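Local coordinates for protein Asp/Glu-specific dipeptidyl-peptidase (Flavobacterium psychrophilum, PDB 5JXF) that removes dipeptides from the N-terminus of oligopeptides as a serine peptidase with strict specificity for Asp or Glu at the P1 position, at residues A[346-360]-A[679-691]. Sequence-based numbering, arbitrary orientation.
Sequences KKWIGESQGLKKSNA and DRVWEGTMSDIHY. With ASP (aspartic acid), chain F; ARG (arginine), chain E.
K347 and D688 form the salt bridge across this contact. The lysine chain is extended, with CG anti to the backbone N (chi1 -177°), and its NZ meets D688 OD2 at 2.9 Å from above the carboxylate plane. The other oxygen, D688 OD1, forms a salt bridge with R680 NH1 (3.3 Å) and also bonds T658. R680 NH1 donates a hydrogen bond to S687 OG. Together these probably hold the guanidinium, which grips the bound aspartic acid: R680 NE reaches its OD2 and R680 NH2 its OD1, each at 2.8 Å. This fits the role inferred for R680 in recognising an acidic P1 residue. A leucine here would probably leave the ligand carboxylate without its charged mate. One water links E351 OE2, T685 O and D688 N. T685 OG1 donates to W682 O.

Apolar contacts flank this network. G350 CA sits over the six-membered ring of W682, 3.6 Å from its centroid, in a CH-pi contact. I349 CG2 meets the ring edge. L355 CD2 touches M686 CE (3.5 Å) and I689 CG2.

Helix 328-357 thus packs on the loop after strand 673-680. Helix 295-325 touches W348 and L355. Strand 673-680 pairs antiparallel with strand 698-702, D679 bonding V699 through the backbone.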
ATOM      1  N   LYS A 346       4.742  16.123  -0.414  1.00 52.88           N
ATOM      2  CA  LYS A 346       4.117  14.910  -0.901  1.00 55.51           C
ATOM      3  C   LYS A 346       3.284  15.176  -2.143  1.00 53.88           C
ATOM      4  O   LYS A 346       3.260  14.330  -3.038  1.00 49.79           O
ATOM      5  CB  LYS A 346       3.252  14.254   0.170  1.00 53.21           C
ATOM      6  CG  LYS A 346       2.859  12.823  -0.191  1.00 50.98           C
ATOM      7  CD  LYS A 346       2.010  12.184   0.885  1.00 46.40           C
ATOM      8  CE  LYS A 346       1.920  10.642   0.710  1.00 48.30           C
ATOM      9  NZ  LYS A 346       0.870  10.071   1.662  1.00 50.42           N
ATOM     10  N   LYS A 347       2.610  16.337  -2.209  1.00 49.68           N
ATOM     11  CA  LYS A 347       1.805  16.664  -3.389  1.00 50.32           C
ATOM     12  C   LYS A 347       2.658  16.557  -4.645  1.00 49.16           C
ATOM     13  O   LYS A 347       2.243  15.983  -5.661  1.00 47.16           O
ATOM     14  CB  LYS A 347       1.183  18.088  -3.309  1.00 45.24           C
ATOM     15  CG  LYS A 347       0.298  18.399  -4.508  1.00 54.67           C
ATOM     16  CD  LYS A 347       0.115  19.899  -4.745  1.00 67.67           C
ATOM     17  CE  LYS A 347      -0.593  20.172  -6.066  1.00 68.72           C
ATOM     18  NZ  LYS A 347      -1.015  21.590  -6.168  1.00 65.30           N
ATOM     19  N   TRP A 348       3.856  17.124  -4.562  1.00 50.05           N
ATOM     20  CA  TRP A 348       4.725  17.245  -5.719  1.00 54.55           C
ATOM     21  C   TRP A 348       5.223  15.865  -6.169  1.00 53.17           C
ATOM     22  O   TRP A 348       5.386  15.616  -7.365  1.00 51.92           O
ATOM     23  CB  TRP A 348       5.884  18.192  -5.405  1.00 57.65           C
ATOM     24  CG  TRP A 348       5.420  19.652  -5.296  1.00 57.21           C
ATOM     25  CD1 TRP A 348       4.329  20.204  -5.895  1.00 50.57           C
ATOM     26  CD2 TRP A 348       6.036  20.704  -4.541  1.00 50.87           C
ATOM     27  NE1 TRP A 348       4.226  21.533  -5.563  1.00 55.69           N
ATOM     28  CE2 TRP A 348       5.264  21.866  -4.735  1.00 55.73           C
ATOM     29  CE3 TRP A 348       7.165  20.774  -3.719  1.00 54.70           C
ATOM     30  CZ2 TRP A 348       5.583  23.082  -4.141  1.00 58.21           C
ATOM     31  CZ3 TRP A 348       7.480  21.983  -3.133  1.00 55.15           C
ATOM     32  CH2 TRP A 348       6.696  23.120  -3.349  1.00 58.18           C
ATOM     33  N   ILE A 349       5.437  14.970  -5.211  1.00 53.74           N
ATOM     34  CA  ILE A 349       5.787  13.585  -5.541  1.00 57.04           C
ATOM     35  C   ILE A 349       4.672  12.982  -6.403  1.00 54.88           C
ATOM     36  O   ILE A 349       4.923  12.548  -7.532  1.00 56.94           O
ATOM     37  CB  ILE A 349       6.038  12.765  -4.260  1.00 62.92           C
ATOM     38  CG1 ILE A 349       7.319  13.269  -3.588  1.00 68.77           C
ATOM     39  CG2 ILE A 349       6.087  11.245  -4.540  1.00 55.56           C
ATOM     40  CD1 ILE A 349       7.553  12.738  -2.195  1.00 70.88           C
ATOM     41  N   GLY A 350       3.435  13.040  -5.904  1.00 54.48           N
ATOM     42  CA  GLY A 350       2.281  12.548  -6.640  1.00 57.64           C
ATOM     43  C   GLY A 350       2.051  13.216  -7.977  1.00 59.75           C
ATOM     44  O   GLY A 350       1.699  12.567  -8.959  1.00 62.90           O
ATOM     45  N   GLU A 351       2.244  14.530  -8.012  1.00 54.72           N
ATOM     46  CA  GLU A 351       2.013  15.288  -9.222  1.00 52.68           C
ATOM     47  C   GLU A 351       2.997  14.877 -10.315  1.00 65.07           C
ATOM     48  O   GLU A 351       2.601  14.622 -11.452  1.00 67.37           O
ATOM     49  CB  GLU A 351       2.120  16.786  -8.933  1.00 56.78           C
ATOM     50  CG  GLU A 351       2.008  17.644 -10.163  1.00 67.71           C
ATOM     51  CD  GLU A 351       2.083  19.143  -9.843  1.00 70.08           C
ATOM     52  OE1 GLU A 351       3.189  19.641  -9.498  1.00 58.88           O
ATOM     53  OE2 GLU A 351       1.019  19.804  -9.904  1.00 68.84           O
ATOM     54  N   SER A 352       4.279  14.814  -9.967  1.00 52.56           N
ATOM     55  CA  SER A 352       5.290  14.357 -10.914  1.00 63.42           C
ATOM     56  C   SER A 352       5.024  12.903 -11.321  1.00 65.46           C
ATOM     57  O   SER A 352       5.209  12.535 -12.485  1.00 59.21           O
ATOM     58  CB  SER A 352       6.698  14.499 -10.322  1.00 68.91           C
ATOM     59  OG  SER A 352       7.013  15.862 -10.080  1.00 78.59           O
ATOM     60  N   GLN A 353       4.559  12.098 -10.366  1.00 60.61           N
ATOM     61  CA  GLN A 353       4.236  10.691 -10.620  1.00 64.55           C
ATOM     62  C   GLN A 353       3.108  10.549 -11.642  1.00 61.71           C
ATOM     63  O   GLN A 353       3.260   9.846 -12.640  1.00 71.25           O
ATOM     64  CB  GLN A 353       3.859   9.977  -9.312  1.00 64.63           C
ATOM     65  CG  GLN A 353       3.703   8.462  -9.441  1.00 76.80           C
ATOM     66  CD  GLN A 353       3.585   7.752  -8.092  1.00 82.64           C
ATOM     67  OE1 GLN A 353       4.241   8.126  -7.117  1.00 85.57           O
ATOM     68  NE2 GLN A 353       2.738   6.722  -8.036  1.00 78.02           N
ATOM     69  N   GLY A 354       1.986  11.229 -11.400  1.00 61.38           N
ATOM     70  CA  GLY A 354       0.832  11.160 -12.287  1.00 56.31           C
ATOM     71  C   GLY A 354       1.036  11.768 -13.667  1.00 65.74           C
ATOM     72  O   GLY A 354       0.445  11.309 -14.643  1.00 55.47           O
ATOM     73  N   LEU A 355       1.843  12.825 -13.754  1.00 67.57           N
ATOM     74  CA  LEU A 355       2.133  13.461 -15.039  1.00 66.05           C
ATOM     75  C   LEU A 355       2.979  12.554 -15.935  1.00 69.59           C
ATOM     76  O   LEU A 355       2.771  12.488 -17.148  1.00 74.31           O
ATOM     77  CB  LEU A 355       2.852  14.803 -14.832  1.00 64.66           C
ATOM     78  CG  LEU A 355       2.017  15.921 -14.196  1.00 60.19           C
ATOM     79  CD1 LEU A 355       2.886  17.099 -13.810  1.00 60.13           C
ATOM     80  CD2 LEU A 355       0.918  16.338 -15.137  1.00 56.24           C
ATOM     81  N   LYS A 356       3.944  11.870 -15.336  1.00 63.79           N
ATOM     82  CA  LYS A 356       4.760  10.923 -16.081  1.00 74.32           C
ATOM     83  C   LYS A 356       3.904   9.742 -16.503  1.00 77.22           C
ATOM     84  O   LYS A 356       3.766   9.458 -17.687  1.00 78.87           O
ATOM     85  CB  LYS A 356       5.941  10.450 -15.242  1.00 77.63           C
ATOM     86  CG  LYS A 356       7.027  11.490 -15.031  1.00 77.63           C
ATOM     87  CD  LYS A 356       7.867  11.084 -13.840  1.00 82.88           C
ATOM     88  CE  LYS A 356       9.071  11.973 -13.654  1.00 89.40           C
ATOM     89  NZ  LYS A 356       9.940  11.473 -12.550  1.00 97.22           N
ATOM     90  N   LYS A 357       3.309   9.083 -15.513  1.00 79.08           N
ATOM     91  CA  LYS A 357       2.497   7.883 -15.720  1.00 81.85           C
ATOM     92  C   LYS A 357       1.441   8.056 -16.810  1.00 80.17           C
ATOM     93  O   LYS A 357       1.179   7.131 -17.579  1.00 85.89           O
ATOM     94  CB  LYS A 357       1.824   7.476 -14.401  1.00 76.75           C
ATOM     95  CG  LYS A 357       0.910   6.274 -14.511  1.00 80.69           C
ATOM     96  CD  LYS A 357       0.425   5.803 -13.147  1.00 83.07           C
ATOM     97  CE  LYS A 357      -0.271   4.450 -13.253  1.00 88.65           C
ATOM     98  NZ  LYS A 357      -1.340   4.459 -14.293  1.00 94.65           N
ATOM     99  N   SER A 358       0.855   9.249 -16.885  1.00 67.31           N
ATOM    100  CA  SER A 358      -0.227   9.522 -17.828  1.00 72.60           C
ATOM    101  C   SER A 358       0.305  10.121 -19.120  1.00 79.74           C
ATOM    102  O   SER A 358      -0.457  10.345 -20.066  1.00 85.06           O
ATOM    103  CB  SER A 358      -1.259  10.469 -17.207  1.00 72.25           C
ATOM    104  OG  SER A 358      -0.654  11.699 -16.846  1.00 70.58           O
ATOM    105  N   ASN A 359       1.613  10.372 -19.138  1.00 75.81           N
ATOM    106  CA  ASN A 359       2.311  11.036 -20.242  1.00 80.28           C
ATOM    107  C   ASN A 359       1.613  12.343 -20.631  1.00 82.46           C
ATOM    108  O   ASN A 359       1.171  12.523 -21.766  1.00 89.76           O
ATOM    109  CB  ASN A 359       2.433  10.086 -21.445  1.00 83.48           C
ATOM    110  CG  ASN A 359       3.061  10.751 -22.661  1.00 93.03           C
ATOM    111  OD1 ASN A 359       3.970  11.576 -22.529  1.00 96.71           O
ATOM    112  ND2 ASN A 359       2.583  10.392 -23.849  1.00 92.00           N
ATOM    113  N   ALA A 360       1.496  13.254 -19.673  1.00 80.54           N
ATOM    114  CA  ALA A 360       0.826  14.517 -19.936  1.00 75.16           C
ATOM    115  C   ALA A 360       1.592  15.277 -21.005  1.00 71.11           C
ATOM    116  O   ALA A 360       1.000  15.924 -21.867  1.00 64.43           O
ATOM    117  CB  ALA A 360       0.705  15.339 -18.666  1.00 75.42           C
ATOM    118  N   ASP A 679      -9.457  16.904   0.641  1.00 34.34           N
ATOM    119  CA  ASP A 679      -8.268  16.420  -0.035  1.00 34.56           C
ATOM    120  C   ASP A 679      -8.567  15.935  -1.436  1.00 39.62           C
ATOM    121  O   ASP A 679      -9.710  15.986  -1.879  1.00 38.48           O
ATOM    122  CB  ASP A 679      -7.630  15.268   0.765  1.00 47.27           C
ATOM    123  CG  ASP A 679      -6.108  15.301   0.720  1.00 47.71           C
ATOM    124  OD1 ASP A 679      -5.548  16.025  -0.128  1.00 43.02           O
ATOM    125  OD2 ASP A 679      -5.468  14.599   1.531  1.00 44.97           O
ATOM    126  N   ARG A 680      -7.528  15.444  -2.112  1.00 37.82           N
ATOM    127  CA  ARG A 680      -7.661  14.713  -3.370  1.00 42.08           C
ATOM    128  C   ARG A 680      -6.970  13.374  -3.222  1.00 43.53           C
ATOM    129  O   ARG A 680      -6.070  13.238  -2.394  1.00 45.72           O
ATOM    130  CB  ARG A 680      -7.028  15.466  -4.534  1.00 41.28           C
ATOM    131  CG  ARG A 680      -7.809  16.677  -5.046  1.00 39.22           C
ATOM    132  CD  ARG A 680      -6.944  17.422  -6.003  1.00 41.33           C
ATOM    133  NE  ARG A 680      -6.108  18.376  -5.287  1.00 47.87           N
ATOM    134  CZ  ARG A 680      -5.078  19.017  -5.826  1.00 49.81           C
ATOM    135  NH1 ARG A 680      -4.738  18.764  -7.080  1.00 47.88           N
ATOM    136  NH2 ARG A 680      -4.386  19.897  -5.106  1.00 49.44           N
ATOM    137  N   VAL A 681      -7.353  12.404  -4.038  1.00 43.88           N
ATOM    138  CA  VAL A 681      -6.717  11.084  -3.975  1.00 52.36           C
ATOM    139  C   VAL A 681      -5.360  11.102  -4.684  1.00 51.83           C
ATOM    140  O   VAL A 681      -5.103  11.955  -5.547  1.00 41.60           O
ATOM    141  CB  VAL A 681      -7.615   9.980  -4.592  1.00 44.64           C
ATOM    142  CG1 VAL A 681      -8.992  10.039  -3.990  1.00 35.55           C
ATOM    143  CG2 VAL A 681      -7.702  10.116  -6.101  1.00 44.86           C
ATOM    144  N   TRP A 682      -4.504  10.137  -4.331  1.00 49.01           N
ATOM    145  CA  TRP A 682      -3.111  10.098  -4.808  1.00 50.35           C
ATOM    146  C   TRP A 682      -2.985  10.227  -6.312  1.00 50.81           C
ATOM    147  O   TRP A 682      -2.192  11.016  -6.819  1.00 51.29           O
ATOM    148  CB  TRP A 682      -2.429   8.806  -4.354  1.00 52.63           C
ATOM    149  CG  TRP A 682      -0.974   8.754  -4.674  1.00 59.30           C
ATOM    150  CD1 TRP A 682      -0.334   7.833  -5.462  1.00 57.91           C
ATOM    151  CD2 TRP A 682       0.036   9.660  -4.213  1.00 56.19           C
ATOM    152  NE1 TRP A 682       1.006   8.117  -5.521  1.00 62.15           N
ATOM    153  CE2 TRP A 682       1.264   9.229  -4.762  1.00 60.10           C
ATOM    154  CE3 TRP A 682       0.022  10.790  -3.383  1.00 46.25           C
ATOM    155  CZ2 TRP A 682       2.471   9.891  -4.512  1.00 62.38           C
ATOM    156  CZ3 TRP A 682       1.224  11.451  -3.140  1.00 48.47           C
ATOM    157  CH2 TRP A 682       2.429  10.997  -3.697  1.00 52.73           C
ATOM    158  N   GLU A 683      -3.799   9.461  -7.017  1.00 46.38           N
ATOM    159  CA  GLU A 683      -3.754   9.411  -8.465  1.00 44.71           C
ATOM    160  C   GLU A 683      -4.099  10.726  -9.151  1.00 44.74           C
ATOM    161  O   GLU A 683      -3.769  10.919 -10.317  1.00 52.58           O
ATOM    162  CB  GLU A 683      -4.696   8.309  -8.957  1.00 51.78           C
ATOM    163  CG  GLU A 683      -4.182   6.881  -8.646  1.00 59.99           C
ATOM    164  CD  GLU A 683      -4.259   6.521  -7.167  1.00 62.98           C
ATOM    165  OE1 GLU A 683      -5.087   7.123  -6.432  1.00 61.71           O
ATOM    166  OE2 GLU A 683      -3.492   5.636  -6.739  1.00 57.24           O
ATOM    167  N   GLY A 684      -4.772  11.632  -8.439  1.00 51.59           N
ATOM    168  CA  GLY A 684      -5.197  12.863  -9.056  1.00 46.64           C
ATOM    169  C   GLY A 684      -4.482  14.073  -8.502  1.00 56.03           C
ATOM    170  O   GLY A 684      -4.975  15.199  -8.612  1.00 50.77           O
ATOM    171  N   THR A 685      -3.316  13.858  -7.906  1.00 49.83           N
ATOM    172  CA  THR A 685      -2.553  14.968  -7.353  1.00 48.52           C
ATOM    173  C   THR A 685      -1.995  15.826  -8.478  1.00 57.30           C
ATOM    174  O   THR A 685      -1.483  16.923  -8.254  1.00 55.83           O
ATOM    175  CB  THR A 685      -1.429  14.468  -6.456  1.00 50.60           C
ATOM    176  OG1 THR A 685      -0.858  13.303  -7.048  1.00 48.31           O
ATOM    177  CG2 THR A 685      -1.981  14.072  -5.107  1.00 52.85           C
ATOM    178  N   MET A 686      -2.138  15.322  -9.696  1.00 57.47           N
ATOM    179  CA  MET A 686      -1.724  16.014 -10.903  1.00 57.36           C
ATOM    180  C   MET A 686      -2.781  16.976 -11.437  1.00 44.62           C
ATOM    181  O   MET A 686      -2.535  17.694 -12.411  1.00 51.38           O
ATOM    182  CB  MET A 686      -1.416  14.996 -11.989  1.00 59.70           C
ATOM    183  CG  MET A 686      -2.667  14.203 -12.339  1.00 66.27           C
ATOM    184  SD  MET A 686      -2.411  12.935 -13.570  1.00 69.47           S
ATOM    185  CE  MET A 686      -1.610  13.897 -14.825  1.00 78.93           C
ATOM    186  N   SER A 687      -3.953  16.986 -10.820  1.00 42.23           N
ATOM    187  CA  SER A 687      -5.126  17.573 -11.485  1.00 47.44           C
ATOM    188  C   SER A 687      -5.095  19.086 -11.736  1.00 49.66           C
ATOM    189  O   SER A 687      -5.951  19.582 -12.447  1.00 59.12           O
ATOM    190  CB  SER A 687      -6.383  17.223 -10.710  1.00 44.41           C
ATOM    191  OG  SER A 687      -6.272  17.600  -9.351  1.00 53.69           O
ATOM    192  N   ASP A 688      -4.123  19.806 -11.177  1.00 51.61           N
ATOM    193  CA  ASP A 688      -3.945  21.239 -11.478  1.00 50.12           C
ATOM    194  C   ASP A 688      -3.349  21.457 -12.861  1.00 57.28           C
ATOM    195  O   ASP A 688      -3.400  22.562 -13.410  1.00 54.70           O
ATOM    196  CB  ASP A 688      -3.013  21.917 -10.475  1.00 52.52           C
ATOM    197  CG  ASP A 688      -3.584  21.993  -9.082  1.00 58.63           C
ATOM    198  OD1 ASP A 688      -4.713  21.504  -8.846  1.00 61.59           O
ATOM    199  OD2 ASP A 688      -2.865  22.533  -8.213  1.00 59.46           O
ATOM    200  N   ILE A 689      -2.729  20.407 -13.390  1.00 53.00           N
ATOM    201  CA  ILE A 689      -1.971  20.476 -14.643  1.00 53.08           C
ATOM    202  C   ILE A 689      -2.662  19.629 -15.713  1.00 56.09           C
ATOM    203  O   ILE A 689      -2.713  19.998 -16.882  1.00 58.50           O
ATOM    204  CB  ILE A 689      -0.516  19.988 -14.428  1.00 54.12           C
ATOM    205  CG1 ILE A 689       0.170  20.834 -13.350  1.00 56.01           C
ATOM    206  CG2 ILE A 689       0.275  19.969 -15.743  1.00 49.76           C
ATOM    207  CD1 ILE A 689       0.247  22.310 -13.686  1.00 62.55           C
ATOM    208  N   HIS A 690      -3.204  18.489 -15.285  1.00 56.48           N
ATOM    209  CA  HIS A 690      -3.932  17.592 -16.178  1.00 62.26           C
ATOM    210  C   HIS A 690      -5.030  16.883 -15.405  1.00 63.96           C
ATOM    211  O   HIS A 690      -4.753  16.193 -14.421  1.00 66.90           O
ATOM    212  CB  HIS A 690      -2.984  16.567 -16.812  1.00 66.38           C
ATOM    213  CG  HIS A 690      -3.669  15.564 -17.692  1.00 75.59           C
ATOM    214  ND1 HIS A 690      -3.543  14.205 -17.507  1.00 72.25           N
ATOM    215  CD2 HIS A 690      -4.467  15.723 -18.775  1.00 81.49           C
ATOM    216  CE1 HIS A 690      -4.242  13.568 -18.431  1.00 74.91           C
ATOM    217  NE2 HIS A 690      -4.808  14.466 -19.216  1.00 78.53           N
ATOM    218  N   TYR A 691      -6.275  17.059 -15.841  1.00 63.55           N
ATOM    219  CA  TYR A 691      -7.410  16.404 -15.202  1.00 59.72           C
ATOM    220  C   TYR A 691      -7.798  15.134 -15.973  1.00 62.23           C
ATOM    221  O   TYR A 691      -8.076  15.191 -17.162  1.00 73.08           O
ATOM    222  CB  TYR A 691      -8.602  17.368 -15.105  1.00 51.55           C
ATOM    223  CG  TYR A 691      -9.810  16.799 -14.377  1.00 51.87           C
ATOM    224  CD1 TYR A 691      -9.954  16.949 -13.005  1.00 51.37           C
ATOM    225  CD2 TYR A 691     -10.799  16.108 -15.063  1.00 56.02           C
ATOM    226  CE1 TYR A 691     -11.050  16.433 -12.345  1.00 54.70           C
ATOM    227  CE2 TYR A 691     -11.893  15.587 -14.404  1.00 52.95           C
ATOM    228  CZ  TYR A 691     -12.013  15.754 -13.055  1.00 51.00           C
ATOM    229  OH  TYR A 691     -13.101  15.226 -12.407  1.00 47.82           O
TER
HETATM  230  N   ASP F 802      -5.844  19.875   0.943  1.00 92.63           N
HETATM  231  CA  ASP F 802      -6.010  20.939  -0.053  1.00106.35           C
HETATM  232  C   ASP F 802      -6.303  22.311   0.529  1.00100.90           C
HETATM  233  O   ASP F 802      -7.166  23.038   0.028  1.00102.92           O
HETATM  234  CB  ASP F 802      -7.116  20.561  -1.055  1.00125.56           C
HETATM  235  CG  ASP F 802      -6.608  19.699  -2.204  1.00138.94           C
HETATM  236  OD1 ASP F 802      -5.396  19.726  -2.478  1.00134.15           O
HETATM  237  OD2 ASP F 802      -7.424  19.003  -2.849  1.00159.74           O
HETATM  238  N   ARG E 801      -3.731  17.294   1.765  1.00 73.38           N
HETATM  239  CA  ARG E 801      -4.587  18.316   2.348  1.00 76.34           C
HETATM  240  C   ARG E 801      -4.645  19.508   1.386  1.00 82.31           C
HETATM  241  O   ARG E 801      -3.610  20.063   1.028  1.00 78.78           O
HETATM  242  CB  ARG E 801      -4.071  18.739   3.729  1.00 69.79           C
HETATM  243  CG  ARG E 801      -4.116  17.629   4.791  1.00 73.87           C
HETATM  244  CD  ARG E 801      -3.499  18.086   6.115  1.00 69.92           C
HETATM  245  NE  ARG E 801      -2.109  18.501   5.950  1.00 62.69           N
HETATM  246  CZ  ARG E 801      -1.057  17.691   6.100  1.00 68.93           C
HETATM  247  NH1 ARG E 801      -1.235  16.413   6.434  1.00 82.54           N
HETATM  248  NH2 ARG E 801       0.178  18.158   5.925  1.00 60.08           N
HETATM  249  O   HOH W   1      -1.568  19.363  -9.520  1.00 54.78           O